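Local coordinates for protein fusarinine C esterase sidJ (PDB 6GUP) that hydrolyses the ester bonds of the fungal siderophore fusarinine C, while leaving its triacetylated form intact, as an alpha/beta-hydrolase, at residues T33-S38 against E106-S111; D158-Q163 against G276-L281; I172-A177 against P290-K295. All coordinates share one frame; numbering follows the deposited sequence.

Contact 1: residues T33-S38 against E106-S111; sequences TRKPHS and EKFGGS
Arg-34 and Lys-35, in the irregular chain that leads into strand 37-42, pass beside Phe-108 at the C-terminal end of helix 86-108, where Gly-109 leaves helical geometry with a positive phi. Phe-108 buries more surface than any other residue here. With its CG anti to the carbonyl carbon (chi1 -56°), the ring is directed at the incoming chain, and the backbone N of Lys-35 sits over one face, displaced toward the rim and 3.6 Å from Phe-108 CE1. On the opposite face lies CG of the preceding Lys-107, so the ring is held between a neighbour in its own helix and the backbone of the other segment. Lys-35 adds its CB, 4.0 Å from Phe-108 CZ, before its chain bends at chi2 and leads the ammonium away to the backbone oxygens of Thr-65 and Gln-63.

Arg-34 runs past Phe-108 in the opposite direction. Its CG lies 3.8 Å from Phe-108 CD1, and the guanidinium, its plane 86° from that of the ring, reaches the carbonyl that ends the helix. There NH1 donates to Phe-108 O at 2.7 Å, a short but bent bond with an angle of 141° at the hydrogen. The oxygen lies close to the guanidinium plane, whereas the donor is tilted from the carbonyl plane. A positive charge here is probably favoured by the partial negative charge of the helix end.

Lys-104, one turn earlier in the same helix, donates to Lys-35 O and Ser-38 OG, a second tie between helix and strand entrance. This is surface packing of the alpha/beta-hydrolase fold: an arginine meets a C-terminal helix carbonyl where a flanking helix ends beside the start of a central parallel strand.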
ATOM      1  N   THR A  33     -17.294   7.459 -21.866  1.00105.45           N
ATOM      2  CA  THR A  33     -16.453   7.688 -23.051  1.00 99.14           C
ATOM      3  C   THR A  33     -15.447   6.571 -23.332  1.00 88.08           C
ATOM      4  O   THR A  33     -14.983   5.885 -22.417  1.00 86.43           O
ATOM      5  CB  THR A  33     -15.656   9.011 -22.945  1.00102.70           C
ATOM      6  OG1 THR A  33     -14.796   8.966 -21.803  1.00101.62           O
ATOM      7  CG2 THR A  33     -16.579  10.223 -22.828  1.00103.87           C
ATOM      8  N   ARG A  34     -15.112   6.423 -24.610  1.00 80.02           N
ATOM      9  CA  ARG A  34     -14.207   5.375 -25.075  1.00 75.41           C
ATOM     10  C   ARG A  34     -12.765   5.708 -24.674  1.00 68.83           C
ATOM     11  O   ARG A  34     -12.327   6.851 -24.817  1.00 67.57           O
ATOM     12  CB  ARG A  34     -14.324   5.225 -26.594  1.00 76.55           C
ATOM     13  CG  ARG A  34     -13.875   3.879 -27.135  1.00 78.54           C
ATOM     14  CD  ARG A  34     -13.913   3.852 -28.657  1.00 79.79           C
ATOM     15  NE  ARG A  34     -12.765   3.137 -29.213  1.00 82.45           N
ATOM     16  CZ  ARG A  34     -12.639   1.810 -29.304  1.00 85.22           C
ATOM     17  NH1 ARG A  34     -13.599   0.986 -28.878  1.00 87.85           N
ATOM     18  NH2 ARG A  34     -11.530   1.296 -29.832  1.00 82.94           N
ATOM     19  N   LYS A  35     -12.048   4.701 -24.173  1.00 63.32           N
ATOM     20  CA  LYS A  35     -10.692   4.857 -23.638  1.00 57.31           C
ATOM     21  C   LYS A  35      -9.810   3.696 -24.096  1.00 53.43           C
ATOM     22  O   LYS A  35      -9.400   2.872 -23.280  1.00 52.44           O
ATOM     23  CB  LYS A  35     -10.718   4.875 -22.105  1.00 57.13           C
ATOM     24  CG  LYS A  35     -11.550   5.970 -21.472  1.00 57.25           C
ATOM     25  CD  LYS A  35     -10.950   7.344 -21.680  1.00 58.53           C
ATOM     26  CE  LYS A  35     -11.726   8.361 -20.868  1.00 58.24           C
ATOM     27  NZ  LYS A  35     -11.306   9.766 -21.109  1.00 58.11           N
ATOM     28  N   PRO A  36      -9.503   3.621 -25.402  1.00 51.13           N
ATOM     29  CA  PRO A  36      -8.632   2.544 -25.890  1.00 49.31           C
ATOM     30  C   PRO A  36      -7.178   2.627 -25.390  1.00 46.88           C
ATOM     31  O   PRO A  36      -6.490   1.605 -25.357  1.00 46.58           O
ATOM     32  CB  PRO A  36      -8.698   2.700 -27.414  1.00 49.05           C
ATOM     33  CG  PRO A  36      -9.050   4.127 -27.639  1.00 48.65           C
ATOM     34  CD  PRO A  36      -9.910   4.537 -26.482  1.00 50.24           C
ATOM     35  N   HIS A  37      -6.736   3.824 -24.997  1.00 44.37           N
ATOM     36  CA  HIS A  37      -5.352   4.073 -24.589  1.00 42.87           C
ATOM     37  C   HIS A  37      -5.222   4.196 -23.069  1.00 42.07           C
ATOM     38  O   HIS A  37      -6.194   4.515 -22.377  1.00 40.51           O
ATOM     39  CB  HIS A  37      -4.844   5.342 -25.275  1.00 42.49           C
ATOM     40  CG  HIS A  37      -5.152   5.395 -26.741  1.00 43.93           C
ATOM     41  ND1 HIS A  37      -4.692   4.448 -27.628  1.00 44.45           N
ATOM     42  CD2 HIS A  37      -5.878   6.273 -27.472  1.00 45.01           C
ATOM     43  CE1 HIS A  37      -5.119   4.739 -28.843  1.00 45.35           C
ATOM     44  NE2 HIS A  37      -5.840   5.843 -28.776  1.00 45.34           N
ATOM     45  N   SER A  38      -4.011   3.948 -22.567  1.00 41.48           N
ATOM     46  CA  SER A  38      -3.748   3.847 -21.128  1.00 40.56           C
ATOM     47  C   SER A  38      -2.447   4.538 -20.724  1.00 36.87           C
ATOM     48  O   SER A  38      -1.415   4.346 -21.366  1.00 36.08           O
ATOM     49  CB  SER A  38      -3.662   2.375 -20.724  1.00 41.51           C
ATOM     50  OG  SER A  38      -4.853   1.685 -21.051  1.00 42.24           O
ATOM     51  N   GLU A 106     -10.808  -6.305 -23.864  1.00 73.63           N
ATOM     52  CA  GLU A 106     -12.102  -6.875 -23.456  1.00 74.12           C
ATOM     53  C   GLU A 106     -13.218  -5.835 -23.325  1.00 74.57           C
ATOM     54  O   GLU A 106     -14.347  -6.083 -23.756  1.00 73.85           O
ATOM     55  CB  GLU A 106     -11.969  -7.642 -22.134  1.00 76.53           C
ATOM     56  CG  GLU A 106     -11.304  -9.001 -22.270  1.00 82.41           C
ATOM     57  CD  GLU A 106     -11.224  -9.751 -20.951  1.00 88.85           C
ATOM     58  OE1 GLU A 106     -11.491 -10.971 -20.945  1.00 91.24           O
ATOM     59  OE2 GLU A 106     -10.897  -9.125 -19.920  1.00 89.62           O
ATOM     60  N   LYS A 107     -12.900  -4.682 -22.735  1.00 75.07           N
ATOM     61  CA  LYS A 107     -13.899  -3.643 -22.474  1.00 75.55           C
ATOM     62  C   LYS A 107     -14.355  -2.930 -23.750  1.00 78.79           C
ATOM     63  O   LYS A 107     -15.551  -2.907 -24.048  1.00 81.36           O
ATOM     64  CB  LYS A 107     -13.376  -2.622 -21.456  1.00 70.86           C
ATOM     65  CG  LYS A 107     -14.410  -1.582 -21.043  1.00 67.78           C
ATOM     66  CD  LYS A 107     -14.049  -0.904 -19.732  1.00 67.97           C
ATOM     67  CE  LYS A 107     -15.041   0.195 -19.385  1.00 69.58           C
ATOM     68  NZ  LYS A 107     -14.531   1.090 -18.310  1.00 68.88           N
ATOM     69  N   PHE A 108     -13.404  -2.364 -24.493  1.00 80.51           N
ATOM     70  CA  PHE A 108     -13.714  -1.527 -25.662  1.00 82.61           C
ATOM     71  C   PHE A 108     -13.526  -2.212 -27.022  1.00 84.30           C
ATOM     72  O   PHE A 108     -13.850  -1.616 -28.050  1.00 83.60           O
ATOM     73  CB  PHE A 108     -12.900  -0.230 -25.607  1.00 83.26           C
ATOM     74  CG  PHE A 108     -13.099   0.552 -24.339  1.00 81.63           C
ATOM     75  CD1 PHE A 108     -14.130   1.482 -24.229  1.00 80.32           C
ATOM     76  CD2 PHE A 108     -12.261   0.350 -23.247  1.00 80.65           C
ATOM     77  CE1 PHE A 108     -14.317   2.196 -23.052  1.00 77.40           C
ATOM     78  CE2 PHE A 108     -12.440   1.064 -22.071  1.00 78.71           C
ATOM     79  CZ  PHE A 108     -13.468   1.991 -21.973  1.00 77.25           C
ATOM     80  N   GLY A 109     -13.021  -3.447 -27.032  1.00 87.22           N
ATOM     81  CA  GLY A 109     -12.895  -4.225 -28.268  1.00 89.70           C
ATOM     82  C   GLY A 109     -11.919  -3.622 -29.262  1.00 92.55           C
ATOM     83  O   GLY A 109     -10.759  -3.369 -28.929  1.00 92.75           O
ATOM     84  N   GLY A 110     -12.403  -3.386 -30.482  1.00 94.31           N
ATOM     85  CA  GLY A 110     -11.596  -2.806 -31.553  1.00 95.40           C
ATOM     86  C   GLY A 110     -10.536  -3.773 -32.038  1.00 96.37           C
ATOM     87  O   GLY A 110     -10.756  -4.987 -32.049  1.00 98.06           O
ATOM     88  N   SER A 111      -9.386  -3.235 -32.441  1.00 96.02           N
ATOM     89  CA  SER A 111      -8.231  -4.064 -32.788  1.00 98.26           C
ATOM     90  C   SER A 111      -7.603  -4.583 -31.496  1.00101.89           C
ATOM     91  O   SER A 111      -7.707  -3.942 -30.445  1.00102.96           O
ATOM     92  CB  SER A 111      -7.198  -3.286 -33.612  1.00 97.72           C
ATOM     93  OG  SER A 111      -7.802  -2.263 -34.385  1.00 96.97           O
TER

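Contact 2: residues D158-Q163 against G276-L281; sequences DGAIMQ and GKLMVL
Met-162 buries the most surface here, and it meets both Leu-278 and Val-280 on the neighbouring strand. Its chain bends at chi3 (-72°), turning CE back to within 3.8 Å of Val-280 CG2, while CG lies 4.1 Å from Leu-278 CD1. That same Leu-278 methyl also packs on Ala-160 CB, and Val-129 of helix 125-134 touches Ala-160 and Met-162 on this face. The backbone of Met-162 is held by strand 278-283: its N accepts Met-279 O as partner at 2.9 Å, and its O receives Leu-281 N in a nearly straight bond (171°). Bonds from Ala-160 N to Lys-277 O and from Met-279 N to Ala-160 O continue the pattern, joining two adjacent parallel strands in the central sheet of the alpha/beta-hydrolase fold. Leu-281 and Met-279, next in buried surface, share the other face with Ile-161: Leu-281 CD1 approaches Ile-161 CG2 at 4.3 Å, and Met-279 CE comes equally near Ile-161 CG1. Tyr-348 of helix 335-353 touches Ile-161 and Met-279. Waters bridge both ends, one from Asp-158 O to Lys-277 N, the other from Leu-281 O to Gln-163 NE2, which also bonds His-327 O, while OE1 of the same amide bonds His-122 ND1.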
ATOM      1  N   ASP A 158       4.609   2.031 -25.799  1.00 33.65           N
ATOM      2  CA  ASP A 158       4.429   3.023 -26.867  1.00 34.52           C
ATOM      3  C   ASP A 158       4.969   4.397 -26.460  1.00 34.41           C
ATOM      4  O   ASP A 158       5.152   5.268 -27.310  1.00 34.28           O
ATOM      5  CB  ASP A 158       2.955   3.137 -27.255  1.00 36.11           C
ATOM      6  CG  ASP A 158       2.396   1.835 -27.792  1.00 38.49           C
ATOM      7  OD1 ASP A 158       2.700   1.488 -28.952  1.00 40.35           O
ATOM      8  OD2 ASP A 158       1.658   1.158 -27.049  1.00 38.78           O
ATOM      9  N   GLY A 159       5.206   4.590 -25.163  1.00 33.75           N
ATOM     10  CA  GLY A 159       5.801   5.819 -24.652  1.00 33.00           C
ATOM     11  C   GLY A 159       6.343   5.652 -23.246  1.00 31.97           C
ATOM     12  O   GLY A 159       5.978   4.709 -22.538  1.00 30.69           O
ATOM     13  N   ALA A 160       7.221   6.570 -22.849  1.00 30.77           N
ATOM     14  CA  ALA A 160       7.783   6.582 -21.502  1.00 32.06           C
ATOM     15  C   ALA A 160       8.061   8.014 -21.052  1.00 32.05           C
ATOM     16  O   ALA A 160       8.683   8.785 -21.781  1.00 31.49           O
ATOM     17  CB  ALA A 160       9.054   5.751 -21.450  1.00 31.94           C
ATOM     18  N   ILE A 161       7.579   8.362 -19.859  1.00 31.40           N
ATOM     19  CA  ILE A 161       7.770   9.696 -19.286  1.00 30.93           C
ATOM     20  C   ILE A 161       8.429   9.548 -17.912  1.00 30.26           C
ATOM     21  O   ILE A 161       8.068   8.658 -17.140  1.00 29.40           O
ATOM     22  CB  ILE A 161       6.433  10.470 -19.156  1.00 31.76           C
ATOM     23  CG1 ILE A 161       5.731  10.586 -20.518  1.00 31.93           C
ATOM     24  CG2 ILE A 161       6.667  11.867 -18.582  1.00 31.41           C
ATOM     25  CD1 ILE A 161       4.273  10.989 -20.436  1.00 32.16           C
ATOM     26  N   MET A 162       9.396  10.419 -17.620  1.00 29.97           N
ATOM     27  CA  MET A 162      10.023  10.494 -16.299  1.00 30.98           C
ATOM     28  C   MET A 162       9.920  11.925 -15.785  1.00 30.44           C
ATOM     29  O   MET A 162      10.508  12.840 -16.362  1.00 30.57           O
ATOM     30  CB  MET A 162      11.489  10.056 -16.363  1.00 32.28           C
ATOM     31  CG  MET A 162      11.692   8.652 -16.910  1.00 34.01           C
ATOM     32  SD  MET A 162      13.285   7.924 -16.466  1.00 38.21           S
ATOM     33  CE  MET A 162      14.413   8.868 -17.483  1.00 37.18           C
ATOM     34  N   GLN A 163       9.161  12.112 -14.707  1.00 30.05           N
ATOM     35  CA  GLN A 163       8.933  13.430 -14.119  1.00 31.61           C
ATOM     36  C   GLN A 163       9.802  13.590 -12.874  1.00 32.98           C
ATOM     37  O   GLN A 163       9.675  12.815 -11.924  1.00 34.25           O
ATOM     38  CB  GLN A 163       7.452  13.594 -13.770  1.00 32.27           C
ATOM     39  CG  GLN A 163       7.054  14.993 -13.312  1.00 34.27           C
ATOM     40  CD  GLN A 163       7.240  15.227 -11.820  1.00 36.28           C
ATOM     41  OE1 GLN A 163       6.927  14.368 -10.999  1.00 38.96           O
ATOM     42  NE2 GLN A 163       7.746  16.402 -11.465  1.00 36.35           N
ATOM     43  N   GLY A 276       8.713   4.159 -29.177  1.00 39.26           N
ATOM     44  CA  GLY A 276       8.205   5.516 -29.020  1.00 38.66           C
ATOM     45  C   GLY A 276       9.276   6.413 -28.428  1.00 36.81           C
ATOM     46  O   GLY A 276      10.468   6.110 -28.530  1.00 35.60           O
ATOM     47  N   LYS A 277       8.849   7.499 -27.786  1.00 36.02           N
ATOM     48  CA  LYS A 277       9.767   8.522 -27.279  1.00 37.04           C
ATOM     49  C   LYS A 277       9.915   8.479 -25.759  1.00 35.12           C
ATOM     50  O   LYS A 277       8.975   8.116 -25.051  1.00 35.61           O
ATOM     51  CB  LYS A 277       9.294   9.919 -27.704  1.00 41.68           C
ATOM     52  CG  LYS A 277       8.929  10.061 -29.179  1.00 46.21           C
ATOM     53  CD  LYS A 277      10.149  10.009 -30.090  1.00 50.10           C
ATOM     54  CE  LYS A 277      10.699  11.396 -30.371  1.00 54.55           C
ATOM     55  NZ  LYS A 277      12.126  11.350 -30.790  1.00 54.27           N
ATOM     56  N   LEU A 278      11.103   8.844 -25.274  1.00 33.79           N
ATOM     57  CA  LEU A 278      11.346   9.067 -23.847  1.00 33.17           C
ATOM     58  C   LEU A 278      11.325  10.566 -23.572  1.00 32.84           C
ATOM     59  O   LEU A 278      12.205  11.292 -24.044  1.00 32.51           O
ATOM     60  CB  LEU A 278      12.698   8.482 -23.417  1.00 32.40           C
ATOM     61  CG  LEU A 278      13.142   8.758 -21.971  1.00 33.07           C
ATOM     62  CD1 LEU A 278      12.175   8.147 -20.963  1.00 33.59           C
ATOM     63  CD2 LEU A 278      14.552   8.245 -21.736  1.00 32.23           C
ATOM     64  N   MET A 279      10.328  11.027 -22.813  1.00 31.86           N
ATOM     65  CA  MET A 279      10.260  12.428 -22.390  1.00 31.80           C
ATOM     66  C   MET A 279      10.626  12.572 -20.914  1.00 31.65           C
ATOM     67  O   MET A 279       9.983  11.977 -20.051  1.00 32.03           O
ATOM     68  CB  MET A 279       8.872  13.022 -22.639  1.00 32.80           C
ATOM     69  CG  MET A 279       8.823  14.532 -22.436  1.00 33.87           C
ATOM     70  SD  MET A 279       7.319  15.315 -23.041  1.00 35.65           S
ATOM     71  CE  MET A 279       6.117  14.659 -21.888  1.00 35.33           C
ATOM     72  N   VAL A 280      11.660  13.365 -20.639  1.00 31.84           N
ATOM     73  CA  VAL A 280      12.058  13.710 -19.274  1.00 32.83           C
ATOM     74  C   VAL A 280      11.590  15.134 -18.963  1.00 32.94           C
ATOM     75  O   VAL A 280      11.872  16.062 -19.721  1.00 31.41           O
ATOM     76  CB  VAL A 280      13.586  13.594 -19.088  1.00 33.92           C
ATOM     77  CG1 VAL A 280      14.004  13.995 -17.677  1.00 33.31           C
ATOM     78  CG2 VAL A 280      14.043  12.171 -19.381  1.00 34.07           C
ATOM     79  N   LEU A 281      10.877  15.289 -17.848  1.00 33.50           N
ATOM     80  CA  LEU A 281      10.388  16.590 -17.391  1.00 34.90           C
ATOM     81  C   LEU A 281      11.051  16.965 -16.070  1.00 35.31           C
ATOM     82  O   LEU A 281      10.603  16.543 -14.999  1.00 35.79           O
ATOM     83  CB  LEU A 281       8.864  16.565 -17.231  1.00 35.18           C
ATOM     84  CG  LEU A 281       8.028  16.257 -18.474  1.00 34.40           C
ATOM     85  CD1 LEU A 281       6.557  16.162 -18.099  1.00 35.41           C
ATOM     86  CD2 LEU A 281       8.230  17.300 -19.562  1.00 33.72           C
TER
HETATM   87  O   HOH W   1       5.994   7.964 -27.715  1.00 39.93           O
HETATM   88  O   HOH W   2       8.854  18.130 -13.275  1.00 38.63           O

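Contact 3: residues I172-A177 against P290-K295; sequences IQWVLA and PAWVDK
Two tryptophans make this a mainly apolar surface contact between helix 168-178 and the loop that follows strand 278-283. The helix belongs to the mainly helical insertion between strands 159-163 and 278-283, where alpha/beta-hydrolases commonly carry their cap. Trp-174 presents one face of its indole to Pro-290 and Ala-291 in the loop. Pro-290 CA stands over the five-membered ring in a CH-pi contact, 3.8 Å from the centroid and 23° off the normal, and Ala-291 CB meets Trp-174 CH2 at 3.8 Å. The backbone N of Ala-291 lies over the same face, buried and without a hydrogen-bonding partner in the model.

Trp-292 comes to the edge of that indole, its CZ3 3.6 Å from Trp-174 CE3, with the six-membered rings steeply inclined at 79°. A type I turn from Pro-290 to Val-293 brings the three loop residues round. With CG lodged between backbone N and carbonyl carbon (chi1 68°), the Trp-292 ring folds back over Pro-290, whose CB sits 3.3 Å above the ring plane. Gln-173 has its amide nearly coplanar with the indole; a water links Gln-173 OE1 to Trp-292 NE1, 2.8 Å from each.

Behind the contact, Leu-176 and Ile-172 pack on helix 185-205, and beyond the turn Asp-294 takes the N-cap position of helix 295-307, with weak bonds from OD1 to Asp-296 N and Thr-297 N.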
ATOM      1  N   ILE A 172      20.622  14.043  -0.748  1.00 43.55           N
ATOM      2  CA  ILE A 172      21.166  13.984   0.614  1.00 43.84           C
ATOM      3  C   ILE A 172      22.392  14.898   0.762  1.00 46.61           C
ATOM      4  O   ILE A 172      22.528  15.583   1.775  1.00 46.47           O
ATOM      5  CB  ILE A 172      21.482  12.527   1.043  1.00 43.29           C
ATOM      6  CG1 ILE A 172      20.171  11.737   1.180  1.00 42.64           C
ATOM      7  CG2 ILE A 172      22.235  12.496   2.370  1.00 42.65           C
ATOM      8  CD1 ILE A 172      20.339  10.237   1.302  1.00 41.34           C
ATOM      9  N   GLN A 173      23.268  14.907  -0.247  1.00 49.98           N
ATOM     10  CA  GLN A 173      24.406  15.847  -0.303  1.00 52.35           C
ATOM     11  C   GLN A 173      23.960  17.310  -0.179  1.00 51.07           C
ATOM     12  O   GLN A 173      24.616  18.113   0.487  1.00 51.67           O
ATOM     13  CB  GLN A 173      25.195  15.669  -1.607  1.00 55.97           C
ATOM     14  CG  GLN A 173      26.011  14.386  -1.688  1.00 58.71           C
ATOM     15  CD  GLN A 173      26.636  14.160  -3.057  1.00 60.41           C
ATOM     16  OE1 GLN A 173      26.634  15.045  -3.915  1.00 60.55           O
ATOM     17  NE2 GLN A 173      27.179  12.966  -3.264  1.00 60.74           N
ATOM     18  N   TRP A 174      22.842  17.633  -0.826  1.00 48.94           N
ATOM     19  CA  TRP A 174      22.247  18.972  -0.791  1.00 47.90           C
ATOM     20  C   TRP A 174      21.589  19.283   0.558  1.00 48.08           C
ATOM     21  O   TRP A 174      21.638  20.426   1.021  1.00 49.48           O
ATOM     22  CB  TRP A 174      21.233  19.092  -1.931  1.00 47.71           C
ATOM     23  CG  TRP A 174      20.655  20.453  -2.184  1.00 48.60           C
ATOM     24  CD1 TRP A 174      19.338  20.744  -2.337  1.00 48.82           C
ATOM     25  CD2 TRP A 174      21.361  21.694  -2.344  1.00 49.09           C
ATOM     26  NE1 TRP A 174      19.165  22.084  -2.579  1.00 49.72           N
ATOM     27  CE2 TRP A 174      20.391  22.693  -2.591  1.00 49.69           C
ATOM     28  CE3 TRP A 174      22.715  22.058  -2.313  1.00 49.70           C
ATOM     29  CZ2 TRP A 174      20.732  24.037  -2.796  1.00 49.38           C
ATOM     30  CZ3 TRP A 174      23.054  23.397  -2.512  1.00 49.98           C
ATOM     31  CH2 TRP A 174      22.063  24.369  -2.752  1.00 49.98           C
ATOM     32  N   VAL A 175      20.974  18.271   1.173  1.00 45.88           N
ATOM     33  CA  VAL A 175      20.446  18.377   2.544  1.00 45.79           C
ATOM     34  C   VAL A 175      21.575  18.612   3.559  1.00 47.17           C
ATOM     35  O   VAL A 175      21.427  19.433   4.465  1.00 48.53           O
ATOM     36  CB  VAL A 175      19.600  17.132   2.930  1.00 46.08           C
ATOM     37  CG1 VAL A 175      19.358  17.036   4.436  1.00 46.38           C
ATOM     38  CG2 VAL A 175      18.266  17.162   2.198  1.00 45.76           C
ATOM     39  N   LEU A 176      22.687  17.894   3.407  1.00 48.07           N
ATOM     40  CA  LEU A 176      23.866  18.094   4.262  1.00 51.18           C
ATOM     41  C   LEU A 176      24.542  19.453   4.041  1.00 55.04           C
ATOM     42  O   LEU A 176      25.146  19.996   4.964  1.00 57.03           O
ATOM     43  CB  LEU A 176      24.886  16.968   4.057  1.00 51.61           C
ATOM     44  CG  LEU A 176      24.452  15.565   4.494  1.00 52.94           C
ATOM     45  CD1 LEU A 176      25.390  14.514   3.917  1.00 53.48           C
ATOM     46  CD2 LEU A 176      24.387  15.451   6.010  1.00 54.16           C
ATOM     47  N   ALA A 177      24.448  19.986   2.822  1.00 57.87           N
ATOM     48  CA  ALA A 177      24.977  21.316   2.503  1.00 60.55           C
ATOM     49  C   ALA A 177      24.095  22.449   3.040  1.00 61.72           C
ATOM     50  O   ALA A 177      24.599  23.368   3.689  1.00 62.71           O
ATOM     51  CB  ALA A 177      25.157  21.465   0.997  1.00 61.09           C
ATOM     52  N   PRO A 290      20.935  19.752  -6.151  1.00 44.00           N
ATOM     53  CA  PRO A 290      21.916  20.764  -5.735  1.00 45.72           C
ATOM     54  C   PRO A 290      22.131  21.869  -6.766  1.00 51.04           C
ATOM     55  O   PRO A 290      22.028  21.625  -7.972  1.00 50.57           O
ATOM     56  CB  PRO A 290      23.217  19.971  -5.532  1.00 43.66           C
ATOM     57  CG  PRO A 290      22.855  18.534  -5.559  1.00 44.10           C
ATOM     58  CD  PRO A 290      21.503  18.389  -6.178  1.00 44.18           C
ATOM     59  N   ALA A 291      22.434  23.070  -6.281  1.00 56.02           N
ATOM     60  CA  ALA A 291      22.710  24.222  -7.142  1.00 58.57           C
ATOM     61  C   ALA A 291      24.000  24.063  -7.957  1.00 55.38           C
ATOM     62  O   ALA A 291      24.153  24.709  -8.996  1.00 56.79           O
ATOM     63  CB  ALA A 291      22.757  25.502  -6.318  1.00 63.34           C
ATOM     64  N   TRP A 292      24.921  23.214  -7.491  1.00 51.62           N
ATOM     65  CA  TRP A 292      26.132  22.876  -8.259  1.00 50.98           C
ATOM     66  C   TRP A 292      25.890  21.954  -9.473  1.00 48.69           C
ATOM     67  O   TRP A 292      26.783  21.805 -10.310  1.00 48.40           O
ATOM     68  CB  TRP A 292      27.239  22.309  -7.347  1.00 52.32           C
ATOM     69  CG  TRP A 292      26.987  20.951  -6.723  1.00 52.22           C
ATOM     70  CD1 TRP A 292      27.115  19.730  -7.327  1.00 51.25           C
ATOM     71  CD2 TRP A 292      26.615  20.687  -5.363  1.00 52.89           C
ATOM     72  NE1 TRP A 292      26.823  18.726  -6.434  1.00 52.12           N
ATOM     73  CE2 TRP A 292      26.515  19.283  -5.222  1.00 52.47           C
ATOM     74  CE3 TRP A 292      26.346  21.499  -4.253  1.00 53.79           C
ATOM     75  CZ2 TRP A 292      26.154  18.673  -4.012  1.00 54.30           C
ATOM     76  CZ3 TRP A 292      25.990  20.892  -3.047  1.00 53.96           C
ATOM     77  CH2 TRP A 292      25.896  19.491  -2.940  1.00 54.47           C
ATOM     78  N   VAL A 293      24.704  21.346  -9.570  1.00 45.11           N
ATOM     79  CA  VAL A 293      24.331  20.512 -10.720  1.00 43.19           C
ATOM     80  C   VAL A 293      23.794  21.388 -11.856  1.00 42.93           C
ATOM     81  O   VAL A 293      22.848  22.155 -11.658  1.00 43.62           O
ATOM     82  CB  VAL A 293      23.259  19.458 -10.338  1.00 42.68           C
ATOM     83  CG1 VAL A 293      22.861  18.610 -11.545  1.00 40.73           C
ATOM     84  CG2 VAL A 293      23.761  18.564  -9.211  1.00 43.44           C
ATOM     85  N   ASP A 294      24.402  21.266 -13.036  1.00 42.14           N
ATOM     86  CA  ASP A 294      23.883  21.885 -14.258  1.00 43.40           C
ATOM     87  C   ASP A 294      22.824  20.944 -14.842  1.00 41.55           C
ATOM     88  O   ASP A 294      23.154  19.882 -15.372  1.00 38.76           O
ATOM     89  CB  ASP A 294      25.022  22.139 -15.259  1.00 46.23           C
ATOM     90  CG  ASP A 294      24.630  23.096 -16.383  1.00 50.22           C
ATOM     91  OD1 ASP A 294      23.436  23.179 -16.743  1.00 50.90           O
ATOM     92  OD2 ASP A 294      25.536  23.764 -16.923  1.00 52.60           O
ATOM     93  N   LYS A 295      21.557  21.343 -14.737  1.00 41.52           N
ATOM     94  CA  LYS A 295      20.430  20.518 -15.200  1.00 42.30           C
ATOM     95  C   LYS A 295      20.381  20.373 -16.726  1.00 41.29           C
ATOM     96  O   LYS A 295      19.942  19.342 -17.238  1.00 39.38           O
ATOM     97  CB  LYS A 295      19.100  21.094 -14.709  1.00 44.35           C
ATOM     98  CG  LYS A 295      18.936  21.119 -13.199  1.00 47.86           C
ATOM     99  CD  LYS A 295      17.613  21.757 -12.812  1.00 51.44           C
ATOM    100  CE  LYS A 295      17.565  22.103 -11.335  1.00 54.31           C
ATOM    101  NZ  LYS A 295      16.333  22.868 -11.011  1.00 58.13           N
TER
HETATM  102  O   HOH W   3      27.101  15.928  -6.537  1.00 47.31           O

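Overall arrangement
Contact 2 lies in the buried core, whereas contacts 1 and 3 are at the surface on opposite sides of the chain's centre, with their own centres about 45 Å apart. Contacts 1 and 2 both reach the central sheet: the first joins a strand entrance to a helix end, the second joins two strands directly. Contact 3 continues from the same two strands as contact 2, since helix 168-178 follows strand 159-163 and residues 290-295 come after strand 278-283. The chemistry changes accordingly. Contact 2 rests on regular backbone bonds and apolar side chains, contact 1 on an arginine-carbonyl bond and one phenyl ring, and contact 3 on indole packing without a direct hydrogen bond; waters bridge both contacts 2 and 3.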